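Local atomic coordinates of transcription initiation factor IIB (Methanocaldococcus jannaschii, PDB entry 5O9J), a protein that carries an intein that probably excises itself by protein splicing, crystallised here as a mini-intein with the HINT fold. Residues A[12-17]-A[63-68]; A[37-40]-A[45-48]; A[55-60]-A[137-142]; A[79-84]-A[89-94]. All coordinates share one frame; numbering follows the deposited sequence.

Contact 1: residues A[12-17]-A[63-68]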
loop_
_atom_site.group_PDB
_atom_site.type_symbol
_atom_site.label_atom_id
_atom_site.label_comp_id
_atom_site.label_asym_id
_atom_site.label_seq_id
_atom_site.Cartn_x
_atom_site.Cartn_y
_atom_site.Cartn_z
ATOM N N ILE A 12 -9.966 0.571 -5.093
ATOM C CA ILE A 12 -11.151 0.165 -5.814
ATOM C C ILE A 12 -11.926 -0.734 -4.883
ATOM O O ILE A 12 -11.415 -1.763 -4.452
ATOM C CB ILE A 12 -10.787 -0.564 -7.145
ATOM C CG1 ILE A 12 -10.041 0.389 -8.084
ATOM C CG2 ILE A 12 -12.029 -1.101 -7.817
ATOM C CD1 ILE A 12 -9.185 -0.307 -9.150
ATOM N N ILE A 13 -13.151 -0.350 -4.545
ATOM C CA ILE A 13 -13.891 -1.095 -3.536
ATOM C C ILE A 13 -15.291 -1.498 -3.949
ATOM O O ILE A 13 -15.849 -0.976 -4.913
ATOM C CB ILE A 13 -14.030 -0.289 -2.220
ATOM C CG1 ILE A 13 -14.824 1.000 -2.462
ATOM C CG2 ILE A 13 -12.671 0.026 -1.638
ATOM C CD1 ILE A 13 -15.125 1.783 -1.183
ATOM N N LYS A 14 -15.836 -2.447 -3.193
ATOM C CA LYS A 14 -17.269 -2.705 -3.146
ATOM C C LYS A 14 -17.783 -2.336 -1.762
ATOM O O LYS A 14 -17.322 -2.897 -0.767
ATOM C CB LYS A 14 -17.589 -4.171 -3.432
ATOM C CG LYS A 14 -17.926 -4.493 -4.861
ATOM C CD LYS A 14 -18.659 -5.815 -4.900
ATOM C CE LYS A 14 -18.628 -6.441 -6.270
ATOM N NZ LYS A 14 -19.363 -7.737 -6.262
ATOM N N GLU A 15 -18.718 -1.391 -1.690
ATOM C CA GLU A 15 -19.303 -0.997 -0.405
ATOM C C GLU A 15 -20.780 -1.381 -0.360
ATOM O O GLU A 15 -21.545 -1.037 -1.271
ATOM C CB GLU A 15 -19.135 0.505 -0.160
ATOM C CG GLU A 15 -19.571 0.966 1.233
ATOM C CD GLU A 15 -19.282 2.441 1.484
ATOM O OE1 GLU A 15 -19.051 3.180 0.501
ATOM O OE2 GLU A 15 -19.283 2.863 2.664
ATOM N N ASN A 16 -21.166 -2.105 0.692
ATOM C CA ASN A 16 -22.524 -2.640 0.845
ATOM C C ASN A 16 -23.078 -3.258 -0.430
ATOM O O ASN A 16 -24.283 -3.226 -0.668
ATOM C CB ASN A 16 -23.479 -1.548 1.333
ATOM C CG ASN A 16 -23.186 -1.120 2.747
ATOM O OD1 ASN A 16 -22.642 -1.895 3.535
ATOM N ND2 ASN A 16 -23.537 0.120 3.081
ATOM N N GLY A 17 -22.189 -3.800 -1.256
ATOM C CA GLY A 17 -22.590 -4.431 -2.498
ATOM C C GLY A 17 -22.366 -3.640 -3.777
ATOM O O GLY A 17 -22.720 -4.123 -4.853
ATOM N N PHE A 63 -6.595 -11.762 -9.034
ATOM C CA PHE A 63 -7.031 -10.423 -8.649
ATOM C C PHE A 63 -8.551 -10.333 -8.637
ATOM O O PHE A 63 -9.205 -10.373 -9.683
ATOM C CB PHE A 63 -6.444 -9.369 -9.584
ATOM C CG PHE A 63 -4.979 -9.113 -9.357
ATOM C CD1 PHE A 63 -4.012 -9.771 -10.110
ATOM C CD2 PHE A 63 -4.568 -8.224 -8.381
ATOM C CE1 PHE A 63 -2.665 -9.538 -9.895
ATOM C CE2 PHE A 63 -3.220 -7.989 -8.159
ATOM C CZ PHE A 63 -2.268 -8.644 -8.915
ATOM N N LYS A 64 -9.091 -10.202 -7.431
ATOM C CA LYS A 64 -10.521 -10.304 -7.166
ATOM C C LYS A 64 -10.931 -9.397 -6.004
ATOM O O LYS A 64 -10.098 -9.030 -5.184
ATOM C CB LYS A 64 -10.901 -11.749 -6.816
ATOM C CG LYS A 64 -11.065 -12.700 -7.983
ATOM C CD LYS A 64 -11.808 -13.946 -7.523
ATOM C CE LYS A 64 -12.423 -14.700 -8.695
ATOM N NZ LYS A 64 -11.397 -15.089 -9.693
ATOM N N PHE A 65 -12.212 -9.064 -5.919
ATOM C CA PHE A 65 -12.735 -8.425 -4.719
ATOM C C PHE A 65 -12.659 -9.384 -3.536
ATOM O O PHE A 65 -13.106 -10.526 -3.628
ATOM C CB PHE A 65 -14.172 -7.955 -4.929
ATOM C CG PHE A 65 -14.276 -6.677 -5.708
ATOM C CD1 PHE A 65 -13.792 -5.490 -5.181
ATOM C CD2 PHE A 65 -14.844 -6.665 -6.974
ATOM C CE1 PHE A 65 -13.885 -4.316 -5.886
ATOM C CE2 PHE A 65 -14.939 -5.493 -7.693
ATOM C CZ PHE A 65 -14.459 -4.318 -7.153
ATOM N N MET A 66 -12.067 -8.919 -2.437
ATOM C CA MET A 66 -11.921 -9.714 -1.215
ATOM C C MET A 66 -12.400 -8.911 -0.013
ATOM O O MET A 66 -12.095 -7.717 0.099
ATOM C CB MET A 66 -10.466 -10.135 -0.985
ATOM C CG MET A 66 -9.855 -11.011 -2.084
ATOM S SD MET A 66 -10.464 -12.701 -2.018
ATOM C CE MET A 66 -9.760 -13.272 -0.474
ATOM N N PRO A 67 -13.135 -9.571 0.896
ATOM C CA PRO A 67 -13.634 -8.955 2.133
ATOM C C PRO A 67 -12.560 -8.269 2.958
ATOM O O PRO A 67 -11.497 -8.838 3.196
ATOM C CB PRO A 67 -14.199 -10.151 2.912
ATOM C CG PRO A 67 -14.631 -11.102 1.854
ATOM C CD PRO A 67 -13.577 -10.972 0.774
ATOM N N VAL A 68 -12.859 -7.054 3.403
ATOM C CA VAL A 68 -12.055 -6.371 4.412
ATOM C C VAL A 68 -12.699 -6.651 5.768
ATOM O O VAL A 68 -13.908 -6.484 5.930
ATOM C CB VAL A 68 -11.981 -4.858 4.152
ATOM C CG1 VAL A 68 -11.169 -4.144 5.252
ATOM C CG2 VAL A 68 -11.381 -4.589 2.765
#
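Phe-65 is the one residue of 63-68 that meets 12-17, and its ring does all the touching from that side. CG sits beside the backbone N and anti to the carbonyl carbon (chi1 -78°), which sends the ring out toward strand 12-15. Its leading corner, CE1, comes within 3.7 Å of Ile-13 C, while the carbonyl O of Ile-12 lies at the ring edge, near its plane. Beside this corner CZ packs against Ile-12 CG2 at 4.1 Å, the two side chains crossing at about a right angle. Lys-14 covers a face: its CG stands 4.0 Å from the ring centroid, almost on the ring normal, in a CH-pi contact, and farther out CE rests 3.9 Å from CD2. A long, extended aliphatic chain suits this place, since it can shield an aromatic face while carrying its amino group beyond the ring. Both strands belong to one antiparallel sheet of the HINT fold, but strand 52-57 runs between them, so Phe-65 bridges over Glu-53 and Ile-55 to reach the next strand but one, 12-15. Next in sequence, Met-66 pairs its backbone with Val-54 of that middle strand, and at the end of the segment Val-68 packs its side chain on Val-54.

Contact 2: residues A[37-40]-A[45-48]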
loop_
_atom_site.group_PDB
_atom_site.type_symbol
_atom_site.label_atom_id
_atom_site.label_comp_id
_atom_site.label_asym_id
_atom_site.label_seq_id
_atom_site.Cartn_x
_atom_site.Cartn_y
_atom_site.Cartn_z
ATOM N N ASN A 37 -17.596 0.188 16.961
ATOM C CA ASN A 37 -16.721 -0.961 17.125
ATOM C C ASN A 37 -15.272 -0.532 17.011
ATOM O O ASN A 37 -14.455 -1.203 16.359
ATOM C CB ASN A 37 -17.031 -2.030 16.073
ATOM C CG ASN A 37 -18.516 -2.308 15.953
ATOM O OD1 ASN A 37 -19.138 -2.019 14.925
ATOM N ND2 ASN A 37 -19.097 -2.862 17.012
ATOM N N ILE A 38 -14.963 0.616 17.605
ATOM C CA ILE A 38 -13.595 1.092 17.619
ATOM C C ILE A 38 -12.887 0.527 18.832
ATOM O O ILE A 38 -13.442 0.523 19.930
ATOM C CB ILE A 38 -13.510 2.630 17.640
ATOM C CG1 ILE A 38 -14.377 3.224 16.535
ATOM C CG2 ILE A 38 -12.058 3.081 17.506
ATOM C CD1 ILE A 38 -14.432 4.726 16.543
ATOM N N ARG A 39 -11.671 0.035 18.631
ATOM C CA ARG A 39 -10.814 -0.345 19.747
ATOM C C ARG A 39 -9.458 0.294 19.522
ATOM O O ARG A 39 -9.190 0.813 18.441
ATOM C CB ARG A 39 -10.699 -1.866 19.872
ATOM C CG ARG A 39 -9.855 -2.541 18.796
ATOM C CD ARG A 39 -9.767 -4.043 19.044
ATOM N NE ARG A 39 -8.716 -4.667 18.243
ATOM C CZ ARG A 39 -8.879 -5.076 16.989
ATOM N NH1 ARG A 39 -10.056 -4.930 16.387
ATOM N NH2 ARG A 39 -7.865 -5.631 16.330
ATOM N N ARG A 40 -8.606 0.274 20.536
ATOM C CA ARG A 40 -7.305 0.910 20.418
ATOM C C ARG A 40 -6.147 -0.023 20.746
ATOM O O ARG A 40 -6.262 -0.928 21.574
ATOM C CB ARG A 40 -7.237 2.145 21.319
ATOM C CG ARG A 40 -8.107 3.295 20.860
ATOM C CD ARG A 40 -7.802 4.547 21.662
ATOM N NE ARG A 40 -8.112 5.768 20.918
ATOM C CZ ARG A 40 -7.279 6.354 20.063
ATOM N NH1 ARG A 40 -6.087 5.828 19.830
ATOM N NH2 ARG A 40 -7.641 7.464 19.438
ATOM N N GLU A 45 -6.058 3.208 16.045
ATOM C CA GLU A 45 -7.520 3.182 16.081
ATOM C C GLU A 45 -8.034 2.121 15.113
ATOM O O GLU A 45 -7.796 2.227 13.915
ATOM C CB GLU A 45 -8.087 4.542 15.691
ATOM C CG GLU A 45 -8.922 5.246 16.740
ATOM C CD GLU A 45 -9.248 6.686 16.336
ATOM O OE1 GLU A 45 -8.413 7.326 15.653
ATOM O OE2 GLU A 45 -10.342 7.174 16.690
ATOM N N ILE A 46 -8.737 1.113 15.617
ATOM C CA ILE A 46 -9.184 0.011 14.779
ATOM C C ILE A 46 -10.693 -0.131 14.795
ATOM O O ILE A 46 -11.303 -0.186 15.861
ATOM C CB ILE A 46 -8.569 -1.319 15.238
ATOM C CG1 ILE A 46 -7.045 -1.251 15.163
ATOM C CG2 ILE A 46 -9.106 -2.472 14.407
ATOM C CD1 ILE A 46 -6.356 -2.195 16.130
ATOM N N ALA A 47 -11.296 -0.192 13.614
ATOM C CA ALA A 47 -12.725 -0.458 13.497
ATOM C C ALA A 47 -12.941 -1.695 12.675
ATOM O O ALA A 47 -12.338 -1.843 11.614
ATOM C CB ALA A 47 -13.453 0.721 12.864
ATOM N N LYS A 48 -13.795 -2.588 13.154
ATOM C CA LYS A 48 -14.198 -3.716 12.335
ATOM C C LYS A 48 -15.303 -3.211 11.417
ATOM O O LYS A 48 -16.059 -2.323 11.800
ATOM C CB LYS A 48 -14.664 -4.896 13.189
ATOM C CG LYS A 48 -16.151 -5.179 13.102
ATOM C CD LYS A 48 -16.393 -6.675 13.103
ATOM C CE LYS A 48 -17.839 -7.018 12.767
ATOM N NZ LYS A 48 -18.036 -8.494 12.648
#
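Arg-39 holds CG between its backbone N and carbonyl carbon (chi1 72°), and from there the chain extends to NE, laying the guanidinium over Ile-46. In Arg-40, CG is instead anti to the carbonyl carbon (chi1 -70°), and the chain runs alongside Glu-45, pointing the same way. The two strands form an antiparallel beta hairpin at the edge of a sheet of the HINT fold. Arg-39 and Ile-46 are its hydrogen-bonded pair: Arg-39 N donates to Ile-46 O at 2.8 Å, and Ile-46 N returns a bond to Arg-39 O at 2.9 Å. Above this pair the branched Ile-46 supports the flat cation, CG2 approaching NH1 to 3.3 Å and CD1 lying over a guanidinium face. The isoleucine gives the arginine a greasy platform, while Glu-70 takes a salt bridge from NH1. The other face of the hairpin carries Arg-40 and the residues on which Ile-32 of helix 24-33 packs: Ile-38, Glu-45 and Ala-47, whose small side chain fits there. Here the guanidinium of Arg-40 and the carboxylate of Glu-45 are stacked, their planes 13° apart, with Glu-45 CG over the guanidinium face near its rim. The salt bridge is long, NH2 to OE2 3.9 Å, and rests on charge alone; the carboxylate's stronger partner is Arg-73, which bridges to OE1. A leucine in place of Glu-45 would probably leave Arg-73 without this carboxylate and take from Arg-40 the anion it stacks on. Ala-47 CA makes a CA-H...O contact with Asn-37 O at 3.4 Å.

Contact 3: residues A[55-60]-A[137-142]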
loop_
_atom_site.group_PDB
_atom_site.type_symbol
_atom_site.label_atom_id
_atom_site.label_comp_id
_atom_site.label_asym_id
_atom_site.label_seq_id
_atom_site.Cartn_x
_atom_site.Cartn_y
_atom_site.Cartn_z
ATOM N N ILE A 55 -9.962 -4.734 -4.017
ATOM C CA ILE A 55 -9.243 -5.548 -4.992
ATOM C C ILE A 55 -7.958 -6.051 -4.367
ATOM O O ILE A 55 -7.159 -5.275 -3.862
ATOM C CB ILE A 55 -8.904 -4.778 -6.285
ATOM C CG1 ILE A 55 -10.181 -4.419 -7.036
ATOM C CG2 ILE A 55 -7.987 -5.619 -7.180
ATOM C CD1 ILE A 55 -11.038 -5.632 -7.413
ATOM N N ALA A 56 -7.774 -7.359 -4.388
ATOM C CA ALA A 56 -6.581 -7.951 -3.839
ATOM C C ALA A 56 -6.210 -9.180 -4.639
ATOM O O ALA A 56 -7.019 -9.708 -5.395
ATOM C CB ALA A 56 -6.786 -8.307 -2.378
ATOM N N PHE A 57 -4.978 -9.626 -4.458
ATOM C CA PHE A 57 -4.470 -10.840 -5.072
ATOM C C PHE A 57 -4.637 -12.019 -4.111
ATOM O O PHE A 57 -3.910 -12.127 -3.126
ATOM C CB PHE A 57 -3.007 -10.643 -5.431
ATOM C CG PHE A 57 -2.417 -11.784 -6.146
ATOM C CD1 PHE A 57 -2.572 -11.927 -7.525
ATOM C CD2 PHE A 57 -1.733 -12.754 -5.437
ATOM C CE1 PHE A 57 -2.012 -13.010 -8.161
ATOM C CE2 PHE A 57 -1.194 -13.815 -6.069
ATOM C CZ PHE A 57 -1.307 -13.964 -7.431
ATOM N N ASN A 58 -5.584 -12.913 -4.385
ATOM C CA ASN A 58 -5.933 -13.917 -3.380
ATOM C C ASN A 58 -5.057 -15.176 -3.386
ATOM O O ASN A 58 -4.154 -15.316 -4.216
ATOM C CB ASN A 58 -7.410 -14.314 -3.515
ATOM C CG ASN A 58 -7.713 -15.132 -4.781
ATOM O OD1 ASN A 58 -6.844 -15.403 -5.616
ATOM N ND2 ASN A 58 -8.968 -15.531 -4.911
ATOM N N SER A 59 -5.346 -16.085 -2.452
ATOM C CA SER A 59 -4.596 -17.334 -2.288
ATOM C C SER A 59 -4.676 -18.268 -3.500
ATOM O O SER A 59 -3.854 -19.170 -3.648
ATOM C CB SER A 59 -5.086 -18.084 -1.041
ATOM O OG SER A 59 -4.916 -17.303 0.131
ATOM N N ASN A 60 -5.669 -18.060 -4.360
ATOM C CA ASN A 60 -5.794 -18.846 -5.583
ATOM C C ASN A 60 -5.135 -18.143 -6.762
ATOM O O ASN A 60 -5.427 -18.450 -7.920
ATOM C CB ASN A 60 -7.264 -19.124 -5.896
ATOM C CG ASN A 60 -7.947 -19.931 -4.810
ATOM O OD1 ASN A 60 -7.296 -20.654 -4.055
ATOM N ND2 ASN A 60 -9.267 -19.812 -4.727
ATOM N N LYS A 137 6.820 -12.413 -9.009
ATOM C CA LYS A 137 7.218 -13.673 -9.664
ATOM C C LYS A 137 6.111 -14.738 -9.526
ATOM O O LYS A 137 6.154 -15.796 -10.158
ATOM C CB LYS A 137 8.566 -14.177 -9.108
ATOM C CG LYS A 137 9.597 -14.635 -10.151
ATOM C CD LYS A 137 10.883 -13.893 -9.857
ATOM C CE LYS A 137 11.956 -14.090 -10.837
ATOM N NZ LYS A 137 13.205 -13.357 -10.441
ATOM N N LEU A 138 5.106 -14.418 -8.717
ATOM C CA LEU A 138 4.000 -15.317 -8.404
ATOM C C LEU A 138 2.707 -14.733 -8.976
ATOM O O LEU A 138 1.704 -15.433 -9.198
ATOM C CB LEU A 138 3.939 -15.518 -6.881
ATOM C CG LEU A 138 2.786 -16.040 -6.037
ATOM C CD1 LEU A 138 3.320 -16.554 -4.724
ATOM C CD2 LEU A 138 1.864 -14.940 -5.720
ATOM N N ILE A 139 2.758 -13.426 -9.207
ATOM C CA ILE A 139 1.828 -12.760 -10.105
ATOM C C ILE A 139 2.359 -12.900 -11.538
ATOM O O ILE A 139 3.572 -12.943 -11.743
ATOM C CB ILE A 139 1.659 -11.264 -9.759
ATOM C CG1 ILE A 139 3.019 -10.548 -9.786
ATOM C CG2 ILE A 139 0.974 -11.098 -8.412
ATOM C CD1 ILE A 139 3.043 -9.190 -9.099
ATOM N N ASN A 140 1.468 -12.962 -12.526
ATOM C CA ASN A 140 1.909 -13.138 -13.915
ATOM C C ASN A 140 2.190 -11.776 -14.561
ATOM O O ASN A 140 1.447 -11.301 -15.420
ATOM C CB ASN A 140 0.877 -13.936 -14.735
ATOM C CG ASN A 140 1.390 -14.309 -16.121
ATOM O OD1 ASN A 140 0.765 -14.009 -17.140
ATOM N ND2 ASN A 140 2.547 -14.958 -16.159
ATOM N N SER A 141 3.287 -11.159 -14.137
ATOM C CA SER A 141 3.607 -9.797 -14.552
ATOM C C SER A 141 4.986 -9.663 -15.190
ATOM O O SER A 141 5.902 -10.430 -14.893
ATOM C CB SER A 141 3.516 -8.847 -13.356
ATOM O OG SER A 141 3.730 -7.507 -13.758
ATOM N N ASP A 142 5.119 -8.689 -16.081
ATOM C CA ASP A 142 6.430 -8.257 -16.544
ATOM C C ASP A 142 6.981 -7.280 -15.520
ATOM O O ASP A 142 6.218 -6.696 -14.760
ATOM C CB ASP A 142 6.344 -7.612 -17.925
ATOM C CG ASP A 142 6.056 -8.622 -19.019
ATOM O OD1 ASP A 142 6.664 -9.717 -18.990
ATOM O OD2 ASP A 142 5.226 -8.320 -19.904
#
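An apolar junction in the HINT fold closes where Phe-57, at the end of strand 52-57, meets Leu-138 and Ile-139 of the long loop ahead of strand 143-154. The phenylalanine has CG anti to its own N (chi1 -176°), and this throws the ring off the strand toward the loop. Ile-139 comes over one ring face: CG2 lies 3.7 Å from the centroid, 18° off the normal, in a CH-pi contact displaced toward the CD1-CE1 side of the rim. Leu-138 reaches in obliquely, its CD2 only 3.3 Å from Phe-57 CE2, a tight approach. The junction thus ties one of the fold's antiparallel sheets to a segment without regular structure, mainly through apolar side chains. A flat ring suits the place because it offers surfaces to several partners, and Phe-63 of the neighbouring strand completes the cluster by meeting it in a T-shaped pair. A serine at Phe-57 would probably open a gap beneath the methyl of Ile-139 and leave Leu-138 and Phe-63 without the ring they pack on. The loop itself is bent at Asn-140, the centre of an inverse gamma turn, with a weak bond from Ser-141 N to Ile-139 O, 3.0 Å; next to it Ser-141 OG donates to the carbonyl O of Asp-142.

Contact 4: residues A[79-84]-A[89-94]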
loop_
_atom_site.group_PDB
_atom_site.type_symbol
_atom_site.label_atom_id
_atom_site.label_comp_id
_atom_site.label_asym_id
_atom_site.label_seq_id
_atom_site.Cartn_x
_atom_site.Cartn_y
_atom_site.Cartn_z
ATOM N N MET A 79 6.681 10.687 5.839
ATOM C CA MET A 79 6.671 9.621 4.859
ATOM C C MET A 79 7.691 9.919 3.789
ATOM O O MET A 79 8.000 11.083 3.523
ATOM C CB MET A 79 5.290 9.455 4.243
ATOM C CG MET A 79 4.264 8.861 5.187
ATOM S SD MET A 79 2.724 8.635 4.304
ATOM C CE MET A 79 2.837 10.041 3.197
ATOM N N PHE A 80 8.217 8.862 3.182
ATOM C CA PHE A 80 9.191 9.005 2.113
ATOM C C PHE A 80 8.475 9.051 0.788
ATOM O O PHE A 80 7.602 8.228 0.521
ATOM C CB PHE A 80 10.194 7.856 2.126
ATOM C CG PHE A 80 11.101 7.854 3.322
ATOM C CD1 PHE A 80 10.629 7.475 4.571
ATOM C CD2 PHE A 80 12.437 8.211 3.195
ATOM C CE1 PHE A 80 11.469 7.464 5.674
ATOM C CE2 PHE A 80 13.280 8.205 4.289
ATOM C CZ PHE A 80 12.792 7.832 5.534
ATOM N N GLU A 81 8.824 10.027 -0.036
ATOM C CA GLU A 81 8.375 10.023 -1.419
ATOM C C GLU A 81 9.517 9.564 -2.310
ATOM O O GLU A 81 10.540 10.233 -2.410
ATOM C CB GLU A 81 7.880 11.401 -1.841
ATOM C CG GLU A 81 7.340 11.450 -3.248
ATOM C CD GLU A 81 7.074 12.865 -3.708
ATOM O OE1 GLU A 81 8.040 13.652 -3.758
ATOM O OE2 GLU A 81 5.907 13.192 -4.014
ATOM N N ILE A 82 9.353 8.397 -2.925
ATOM C CA ILE A 82 10.328 7.885 -3.882
ATOM C C ILE A 82 9.937 8.303 -5.286
ATOM O O ILE A 82 8.820 8.040 -5.715
ATOM C CB ILE A 82 10.427 6.348 -3.850
ATOM C CG1 ILE A 82 10.712 5.849 -2.439
ATOM C CG2 ILE A 82 11.516 5.868 -4.798
ATOM C CD1 ILE A 82 10.652 4.337 -2.325
ATOM N N VAL A 83 10.847 8.956 -6.002
ATOM C CA VAL A 83 10.566 9.357 -7.373
ATOM C C VAL A 83 11.551 8.685 -8.318
ATOM O O VAL A 83 12.762 8.803 -8.135
ATOM C CB VAL A 83 10.633 10.885 -7.541
ATOM C CG1 VAL A 83 10.146 11.280 -8.919
ATOM C CG2 VAL A 83 9.796 11.565 -6.470
ATOM N N VAL A 84 11.031 7.967 -9.314
ATOM C CA VAL A 84 11.875 7.228 -10.255
ATOM C C VAL A 84 11.737 7.786 -11.665
ATOM O O VAL A 84 10.912 8.670 -11.895
ATOM C CB VAL A 84 11.534 5.717 -10.269
ATOM C CG1 VAL A 84 11.768 5.095 -8.894
ATOM C CG2 VAL A 84 10.098 5.488 -10.723
ATOM N N LYS A 89 6.057 7.954 -8.906
ATOM C CA LYS A 89 6.366 8.222 -7.512
ATOM C C LYS A 89 5.380 7.568 -6.556
ATOM O O LYS A 89 4.242 7.280 -6.914
ATOM C CB LYS A 89 6.414 9.733 -7.264
ATOM C CG LYS A 89 5.100 10.454 -7.501
ATOM C CD LYS A 89 5.306 11.961 -7.553
ATOM C CE LYS A 89 5.883 12.398 -8.894
ATOM N NZ LYS A 89 6.022 13.884 -9.002
ATOM N N VAL A 90 5.836 7.330 -5.333
ATOM C CA VAL A 90 4.994 6.717 -4.319
ATOM C C VAL A 90 5.352 7.301 -2.959
ATOM O O VAL A 90 6.506 7.645 -2.716
ATOM C CB VAL A 90 5.151 5.172 -4.322
ATOM C CG1 VAL A 90 6.584 4.764 -3.992
ATOM C CG2 VAL A 90 4.162 4.521 -3.367
ATOM N N ARG A 91 4.361 7.442 -2.084
ATOM C CA ARG A 91 4.604 7.910 -0.719
ATOM C C ARG A 91 4.354 6.798 0.285
ATOM O O ARG A 91 3.233 6.297 0.392
ATOM C CB ARG A 91 3.708 9.097 -0.377
ATOM C CG ARG A 91 3.875 10.308 -1.264
ATOM C CD ARG A 91 2.909 11.402 -0.820
ATOM N NE ARG A 91 3.303 12.715 -1.312
ATOM C CZ ARG A 91 3.059 13.852 -0.671
ATOM N NH1 ARG A 91 3.461 15.002 -1.195
ATOM N NH2 ARG A 91 2.418 13.840 0.493
ATOM N N VAL A 92 5.385 6.412 1.028
ATOM C CA VAL A 92 5.238 5.330 1.999
ATOM C C VAL A 92 5.955 5.630 3.307
ATOM O O VAL A 92 6.858 6.461 3.362
ATOM C CB VAL A 92 5.770 3.979 1.445
ATOM C CG1 VAL A 92 4.954 3.537 0.259
ATOM C CG2 VAL A 92 7.231 4.097 1.058
ATOM N N THR A 93 5.548 4.937 4.359
ATOM C CA THR A 93 6.214 5.060 5.641
ATOM C C THR A 93 7.528 4.305 5.632
ATOM O O THR A 93 7.810 3.505 4.733
ATOM C CB THR A 93 5.339 4.542 6.785
ATOM O OG1 THR A 93 5.071 3.150 6.584
ATOM C CG2 THR A 93 4.025 5.310 6.834
ATOM N N ARG A 94 8.320 4.568 6.658
ATOM C CA ARG A 94 9.693 4.101 6.755
ATOM C C ARG A 94 9.802 2.585 6.778
ATOM O O ARG A 94 10.770 2.016 6.278
ATOM C CB ARG A 94 10.337 4.707 8.008
ATOM C CG ARG A 94 10.985 3.716 8.949
ATOM C CD ARG A 94 11.755 4.423 10.050
ATOM N NE ARG A 94 12.701 5.400 9.516
ATOM C CZ ARG A 94 12.504 6.713 9.545
ATOM N NH1 ARG A 94 11.388 7.203 10.076
ATOM N NH2 ARG A 94 13.414 7.535 9.036
HETATM O O HOH W 1 3.563 12.057 -4.015
#
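Phe-80 and Val-92 grip each other by two backbone hydrogen bonds, Phe-80 N to Val-92 O at 2.8 Å and Val-92 N to Phe-80 O at 2.9 Å; Ile-82 and Val-90 repeat the pattern with slightly longer bonds. Between these pairs Glu-81 faces Arg-91. Their direct salt bridge is long, OE2 to NE 3.8 Å, with the carboxylate oxygen at the edge of the guanidinium. A water closes the distance, donating to Glu-81 OE2 at 2.6 Å and accepting from Arg-91 NE at 2.8 Å. Met-79 bends at chi3 (-33°), and its CE ends 3.8 Å from Arg-91 CB. At the far end Arg-94 NH2 meets the edge of the Phe-80 ring, 3.6 Å from CZ, with ring and guanidinium planes 84° apart. The whole is an antiparallel beta hairpin of the HINT fold. Its apolar side, with Phe-80, Ile-82, Val-90 and Val-92, is buried against Leu-120, Tyr-130 and Ile-151, a place for branched and aromatic residues. Farther out, Asn-152 binds Glu-81 OE1 and so steadies the carboxylate, while Glu-78 and Asp-112 hold Arg-94 through salt bridges from NH1 and NE. The CG2 of Thr-93 touches Met-79 CG, and Thr-93 OG1 and His-96 ND1 share a weak hydrogen bond; this spacing matches the TxxH motif that in inteins typically assists the first splicing step.

Contacts 1 and 3 are the closest neighbours, with centres 16 Å apart, and they touch: strand 52-57 lies beside strand 63-67, Lys-64 N probably hydrogen-bonds Ala-56 O at 2.9 Å, and Met-66 SD packs on Asn-58 CB. Their segments alternate along the chain. Contact 2 is nested in the loop closed by contact 1, yet its hairpin sits in another sheet, with nearest atoms about 7 Å from contact 1. Contact 4 is nested in the loop closed by contact 3 and lies across the chain's centre from contact 1, centres 26 Å apart. Contact 4 includes Thr-93 of the probable TxxH motif; contact 2 is about 27 Å from it between centres.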